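Long-range contact in intermedilysin (Streptococcus intermedius, PDB 5IMW), which probably lyses human cells as a cholesterol-dependent cytolysin, binding their membranes and assembling into an oligomeric pore that inserts through them: residues F373-G385 with F416-A430. Sequence-based numbering, arbitrary orientation.
Sequences FVARFYVYWEELG and FKGNVRNIRVKVLGA
Lys-426 reaches across the strand pair to two tyrosines at once. Its NZ donates a hydrogen bond to Tyr-380 OH at 2.9 Å, from beside the ring and near its plane. The same NZ lies 3.9 Å from the centroid of the Tyr-378 ring, 32° off the normal, an off-centre cation-pi contact. Bends at chi3 and chi4 turn the ammonium back toward the CB end of the Tyr-378 ring and the hydroxyl of Tyr-380. Arg-424 lays its guanidinium almost parallel to the Tyr-380 ring, the planes 20° apart; Tyr-380 CD1 sits over the middle of the group, 3.9 Å from Arg-424 CZ. Leu-428 CD1 meets the edge of Tyr-378.

On the face of Phe-377 and Val-379 the contact is greasy: Phe-377 lies alongside Val-427 CG2, and Val-379 faces Val-425. Farther along, Phe-416 drives its CE1 edge into one face of Trp-381, a T-shaped pair with centroids of the two six-membered rings 4.9 Å apart and planes at 69°. Trp-381 NE1 bonds to Glu-383 OE2 at 2.8 Å, nearly in the indole plane, which fixes the ring's rotation.

Behind these side chains, antiparallel backbone bonds pair Arg-376 with Leu-428, Tyr-378 with Lys-426 and Tyr-380 with Arg-424. A beta bulge at Asn-422 and Ile-423, opposite Trp-381, shifts the register before Glu-382 pairs with Arg-421. Strand 392-406 binds the other edge of 375-385, while Leu-367 and Leu-365 of the second sheet touch Phe-377 and Phe-416.

The pair is thus central to one sheet of the C-terminal beta sandwich, and strand 420-429 runs into the undecapeptide loop of the cytolysins. On one sheet face Arg-424 stacks on Tyr-380, and a phenol oxygen and a ring probably stabilise Lys-426 in its charged form; the other is largely apolar, and Phe-377 packs there against the second sheet.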
loop_
_atom_site.group_PDB
_atom_site.type_symbol
_atom_site.label_atom_id
_atom_site.label_comp_id
_atom_site.label_asym_id
_atom_site.label_seq_id
_atom_site.Cartn_x
_atom_site.Cartn_y
_atom_site.Cartn_z
ATOM N N PHE A 373 52.106 18.446 -16.418
ATOM C CA PHE A 373 51.404 19.127 -17.496
ATOM C C PHE A 373 50.506 20.210 -16.927
ATOM O O PHE A 373 49.890 20.032 -15.872
ATOM C CB PHE A 373 50.605 18.108 -18.305
ATOM C CG PHE A 373 51.251 16.760 -18.328
ATOM C CD1 PHE A 373 52.505 16.606 -18.892
ATOM C CD2 PHE A 373 50.641 15.665 -17.744
ATOM C CE1 PHE A 373 53.131 15.389 -18.899
ATOM C CE2 PHE A 373 51.266 14.437 -17.752
ATOM C CZ PHE A 373 52.518 14.307 -18.324
ATOM N N VAL A 374 50.441 21.335 -17.633
ATOM C CA VAL A 374 49.756 22.512 -17.115
ATOM C C VAL A 374 48.257 22.248 -17.132
ATOM O O VAL A 374 47.682 21.920 -18.176
ATOM C CB VAL A 374 50.107 23.765 -17.929
ATOM C CG1 VAL A 374 49.819 25.024 -17.105
ATOM C CG2 VAL A 374 51.560 23.747 -18.373
ATOM N N ALA A 375 47.623 22.378 -15.972
ATOM C CA ALA A 375 46.191 22.176 -15.828
ATOM C C ALA A 375 45.534 23.445 -15.305
ATOM O O ALA A 375 46.121 24.190 -14.514
ATOM C CB ALA A 375 45.881 21.013 -14.882
ATOM N N ARG A 376 44.303 23.680 -15.757
ATOM C CA ARG A 376 43.512 24.831 -15.342
ATOM C C ARG A 376 42.104 24.357 -15.024
ATOM O O ARG A 376 41.480 23.674 -15.842
ATOM C CB ARG A 376 43.483 25.901 -16.441
ATOM C CG ARG A 376 44.287 27.157 -16.124
ATOM C CD ARG A 376 43.393 28.291 -15.657
ATOM N NE ARG A 376 44.079 29.581 -15.693
ATOM C CZ ARG A 376 44.224 30.328 -16.784
ATOM N NH1 ARG A 376 43.739 29.918 -17.950
ATOM N NH2 ARG A 376 44.863 31.488 -16.711
ATOM N N PHE A 377 41.609 24.708 -13.839
ATOM C CA PHE A 377 40.319 24.235 -13.361
ATOM C C PHE A 377 39.297 25.363 -13.373
ATOM O O PHE A 377 39.624 26.529 -13.128
ATOM C CB PHE A 377 40.418 23.676 -11.936
ATOM C CG PHE A 377 41.196 22.391 -11.822
ATOM C CD1 PHE A 377 41.946 21.898 -12.877
ATOM C CD2 PHE A 377 41.168 21.670 -10.641
ATOM C CE1 PHE A 377 42.654 20.716 -12.750
ATOM C CE2 PHE A 377 41.871 20.488 -10.512
ATOM C CZ PHE A 377 42.614 20.012 -11.570
ATOM N N TYR A 378 38.049 25.002 -13.662
ATOM C CA TYR A 378 36.911 25.888 -13.467
ATOM C C TYR A 378 35.791 25.089 -12.812
ATOM O O TYR A 378 35.512 23.954 -13.211
ATOM C CB TYR A 378 36.431 26.511 -14.780
ATOM C CG TYR A 378 37.488 27.313 -15.511
ATOM C CD1 TYR A 378 38.491 26.680 -16.233
ATOM C CD2 TYR A 378 37.478 28.703 -15.483
ATOM C CE1 TYR A 378 39.459 27.406 -16.899
ATOM C CE2 TYR A 378 38.444 29.438 -16.149
ATOM C CZ TYR A 378 39.431 28.782 -16.856
ATOM O OH TYR A 378 40.397 29.504 -17.523
ATOM N N VAL A 379 35.163 25.683 -11.801
ATOM C CA VAL A 379 34.196 24.988 -10.954
ATOM C C VAL A 379 33.180 26.002 -10.451
ATOM O O VAL A 379 33.551 27.048 -9.909
ATOM C CB VAL A 379 34.888 24.271 -9.776
ATOM C CG1 VAL A 379 33.894 23.940 -8.672
ATOM C CG2 VAL A 379 35.575 22.996 -10.260
ATOM N N TYR A 380 31.898 25.688 -10.623
ATOM C CA TYR A 380 30.821 26.575 -10.214
ATOM C C TYR A 380 29.734 25.752 -9.539
ATOM O O TYR A 380 29.679 24.526 -9.669
ATOM C CB TYR A 380 30.231 27.345 -11.406
ATOM C CG TYR A 380 31.225 27.665 -12.502
ATOM C CD1 TYR A 380 31.597 26.702 -13.432
ATOM C CD2 TYR A 380 31.777 28.932 -12.618
ATOM C CE1 TYR A 380 32.500 26.989 -14.437
ATOM C CE2 TYR A 380 32.680 29.230 -13.622
ATOM C CZ TYR A 380 33.037 28.253 -14.528
ATOM O OH TYR A 380 33.934 28.538 -15.532
ATOM N N TRP A 381 28.864 26.443 -8.812
ATOM C CA TRP A 381 27.745 25.805 -8.128
ATOM C C TRP A 381 26.775 26.900 -7.697
ATOM O O TRP A 381 26.966 28.081 -8.000
ATOM C CB TRP A 381 28.224 24.971 -6.940
ATOM C CG TRP A 381 28.723 25.785 -5.788
ATOM C CD1 TRP A 381 27.983 26.281 -4.753
ATOM C CD2 TRP A 381 30.074 26.192 -5.544
ATOM N NE1 TRP A 381 28.788 26.974 -3.883
ATOM C CE2 TRP A 381 30.076 26.934 -4.346
ATOM C CE3 TRP A 381 31.283 26.002 -6.222
ATOM C CZ2 TRP A 381 31.238 27.487 -3.813
ATOM C CZ3 TRP A 381 32.433 26.551 -5.692
ATOM C CH2 TRP A 381 32.403 27.285 -4.498
ATOM N N GLU A 382 25.723 26.495 -6.985
ATOM C CA GLU A 382 24.705 27.416 -6.503
ATOM C C GLU A 382 24.350 27.060 -5.067
ATOM O O GLU A 382 24.371 25.890 -4.681
ATOM C CB GLU A 382 23.445 27.375 -7.380
ATOM C CG GLU A 382 23.686 26.864 -8.796
ATOM C CD GLU A 382 22.480 27.048 -9.701
ATOM O OE1 GLU A 382 21.454 27.585 -9.231
ATOM O OE2 GLU A 382 22.559 26.652 -10.883
ATOM N N GLU A 383 24.019 28.084 -4.280
ATOM C CA GLU A 383 23.713 27.921 -2.865
ATOM C C GLU A 383 22.343 28.512 -2.568
ATOM O O GLU A 383 22.048 29.640 -2.976
ATOM C CB GLU A 383 24.782 28.590 -1.995
ATOM C CG GLU A 383 26.157 27.936 -2.093
ATOM C CD GLU A 383 27.244 28.730 -1.388
ATOM O OE1 GLU A 383 26.927 29.769 -0.772
ATOM O OE2 GLU A 383 28.420 28.311 -1.450
ATOM N N LEU A 384 21.509 27.751 -1.861
ATOM C CA LEU A 384 20.185 28.210 -1.464
ATOM C C LEU A 384 20.270 28.915 -0.115
ATOM O O LEU A 384 21.046 28.516 0.760
ATOM C CB LEU A 384 19.201 27.040 -1.375
ATOM C CG LEU A 384 19.088 26.107 -2.581
ATOM C CD1 LEU A 384 18.077 25.020 -2.277
ATOM C CD2 LEU A 384 18.701 26.868 -3.841
ATOM N N GLY A 385 19.465 29.961 0.050
ATOM C CA GLY A 385 19.460 30.729 1.276
ATOM C C GLY A 385 18.115 31.394 1.476
ATOM O O GLY A 385 17.228 31.316 0.624
ATOM N N PHE A 416 31.644 21.802 0.838
ATOM C CA PHE A 416 30.308 22.335 0.622
ATOM C C PHE A 416 29.379 21.921 1.756
ATOM O O PHE A 416 29.520 20.845 2.341
ATOM C CB PHE A 416 29.728 21.835 -0.703
ATOM C CG PHE A 416 30.616 22.068 -1.891
ATOM C CD1 PHE A 416 30.820 23.344 -2.388
ATOM C CD2 PHE A 416 31.228 21.002 -2.527
ATOM C CE1 PHE A 416 31.632 23.552 -3.487
ATOM C CE2 PHE A 416 32.039 21.203 -3.628
ATOM C CZ PHE A 416 32.241 22.480 -4.108
ATOM N N LYS A 417 28.418 22.790 2.057
ATOM C CA LYS A 417 27.364 22.465 3.003
ATOM C C LYS A 417 26.171 21.872 2.251
ATOM O O LYS A 417 26.196 21.700 1.030
ATOM C CB LYS A 417 26.983 23.704 3.813
ATOM C CG LYS A 417 27.485 23.668 5.249
ATOM C CD LYS A 417 27.288 25.004 5.951
ATOM C CE LYS A 417 27.697 24.934 7.415
ATOM N NZ LYS A 417 27.095 26.033 8.220
ATOM N N GLY A 418 25.106 21.547 2.989
ATOM C CA GLY A 418 23.996 20.802 2.416
ATOM C C GLY A 418 23.134 21.587 1.448
ATOM O O GLY A 418 22.364 20.983 0.693
ATOM N N ASN A 419 23.244 22.915 1.444
ATOM C CA ASN A 419 22.409 23.757 0.583
ATOM C C ASN A 419 23.151 24.102 -0.710
ATOM O O ASN A 419 23.406 25.260 -1.030
ATOM C CB ASN A 419 21.976 25.018 1.324
ATOM C CG ASN A 419 23.052 25.557 2.243
ATOM O OD1 ASN A 419 22.830 25.727 3.441
ATOM N ND2 ASN A 419 24.233 25.809 1.691
ATOM N N VAL A 420 23.485 23.058 -1.465
ATOM C CA VAL A 420 24.282 23.191 -2.680
ATOM C C VAL A 420 23.718 22.264 -3.746
ATOM O O VAL A 420 23.520 21.069 -3.496
ATOM C CB VAL A 420 25.766 22.867 -2.420
ATOM C CG1 VAL A 420 26.575 22.930 -3.712
ATOM C CG2 VAL A 420 26.334 23.826 -1.387
ATOM N N ARG A 421 23.477 22.808 -4.939
ATOM C CA ARG A 421 22.997 22.018 -6.064
ATOM C C ARG A 421 23.652 22.524 -7.344
ATOM O O ARG A 421 24.242 23.607 -7.380
ATOM C CB ARG A 421 21.455 22.056 -6.167
ATOM C CG ARG A 421 20.840 22.981 -7.238
ATOM C CD ARG A 421 19.400 22.575 -7.546
ATOM N NE ARG A 421 18.524 22.627 -6.376
ATOM C CZ ARG A 421 17.359 21.987 -6.278
ATOM N NH1 ARG A 421 16.920 21.229 -7.275
ATOM N NH2 ARG A 421 16.633 22.097 -5.174
ATOM N N ASN A 422 23.550 21.710 -8.396
ATOM C CA ASN A 422 24.054 22.064 -9.723
ATOM C C ASN A 422 25.549 22.400 -9.661
ATOM O O ASN A 422 25.988 23.496 -10.019
ATOM C CB ASN A 422 23.248 23.226 -10.330
ATOM C CG ASN A 422 21.915 22.783 -10.930
ATOM O OD1 ASN A 422 21.866 21.917 -11.798
ATOM N ND2 ASN A 422 20.829 23.402 -10.475
ATOM N N ILE A 423 26.330 21.426 -9.195
ATOM C CA ILE A 423 27.785 21.549 -9.157
ATOM C C ILE A 423 28.350 21.170 -10.519
ATOM O O ILE A 423 28.091 20.075 -11.031
ATOM C CB ILE A 423 28.377 20.666 -8.048
ATOM C CG1 ILE A 423 27.821 21.082 -6.686
ATOM C CG2 ILE A 423 29.901 20.768 -8.041
ATOM C CD1 ILE A 423 28.152 20.129 -5.564
ATOM N N ARG A 424 29.138 22.070 -11.100
ATOM C CA ARG A 424 29.720 21.873 -12.418
ATOM C C ARG A 424 31.237 21.840 -12.303
ATOM O O ARG A 424 31.828 22.536 -11.471
ATOM C CB ARG A 424 29.295 22.986 -13.381
ATOM C CG ARG A 424 27.788 23.203 -13.474
ATOM C CD ARG A 424 27.487 24.599 -13.986
ATOM N NE ARG A 424 28.267 24.913 -15.179
ATOM C CZ ARG A 424 28.474 26.142 -15.641
ATOM N NH1 ARG A 424 27.965 27.193 -15.010
ATOM N NH2 ARG A 424 29.200 26.323 -16.736
ATOM N N VAL A 425 31.866 21.023 -13.145
ATOM C CA VAL A 425 33.313 20.848 -13.138
ATOM C C VAL A 425 33.817 20.988 -14.566
ATOM O O VAL A 425 33.588 20.101 -15.398
ATOM C CB VAL A 425 33.727 19.491 -12.555
ATOM C CG1 VAL A 425 35.239 19.336 -12.588
ATOM C CG2 VAL A 425 33.208 19.341 -11.133
ATOM N N LYS A 426 34.511 22.085 -14.847
ATOM C CA LYS A 426 35.295 22.219 -16.064
ATOM C C LYS A 426 36.760 22.031 -15.699
ATOM O O LYS A 426 37.209 22.501 -14.649
ATOM C CB LYS A 426 35.097 23.588 -16.719
ATOM C CG LYS A 426 35.210 23.583 -18.240
ATOM C CD LYS A 426 35.739 24.918 -18.774
ATOM C CE LYS A 426 34.691 26.021 -18.716
ATOM N NZ LYS A 426 35.102 27.158 -17.846
ATOM N N VAL A 427 37.502 21.349 -16.565
ATOM C CA VAL A 427 38.911 21.064 -16.307
ATOM C C VAL A 427 39.622 20.929 -17.644
ATOM O O VAL A 427 39.191 20.164 -18.511
ATOM C CB VAL A 427 39.088 19.795 -15.444
ATOM C CG1 VAL A 427 38.454 18.598 -16.101
ATOM C CG2 VAL A 427 40.561 19.535 -15.132
ATOM N N LEU A 428 40.704 21.686 -17.817
ATOM C CA LEU A 428 41.435 21.691 -19.074
ATOM C C LEU A 428 42.927 21.790 -18.790
ATOM O O LEU A 428 43.352 22.283 -17.742
ATOM C CB LEU A 428 40.995 22.845 -19.989
ATOM C CG LEU A 428 39.697 23.582 -19.650
ATOM C CD1 LEU A 428 39.935 24.621 -18.570
ATOM C CD2 LEU A 428 39.104 24.229 -20.896
ATOM N N GLY A 429 43.720 21.306 -19.744
ATOM C CA GLY A 429 45.164 21.348 -19.632
ATOM C C GLY A 429 45.831 22.040 -20.802
ATOM O O GLY A 429 45.342 23.064 -21.288
ATOM N N ALA A 430 46.956 21.494 -21.258
ATOM C CA ALA A 430 47.688 22.058 -22.383
ATOM C C ALA A 430 48.314 20.925 -23.182
ATOM O O ALA A 430 48.847 19.971 -22.607
ATOM C CB ALA A 430 48.768 23.040 -21.918
#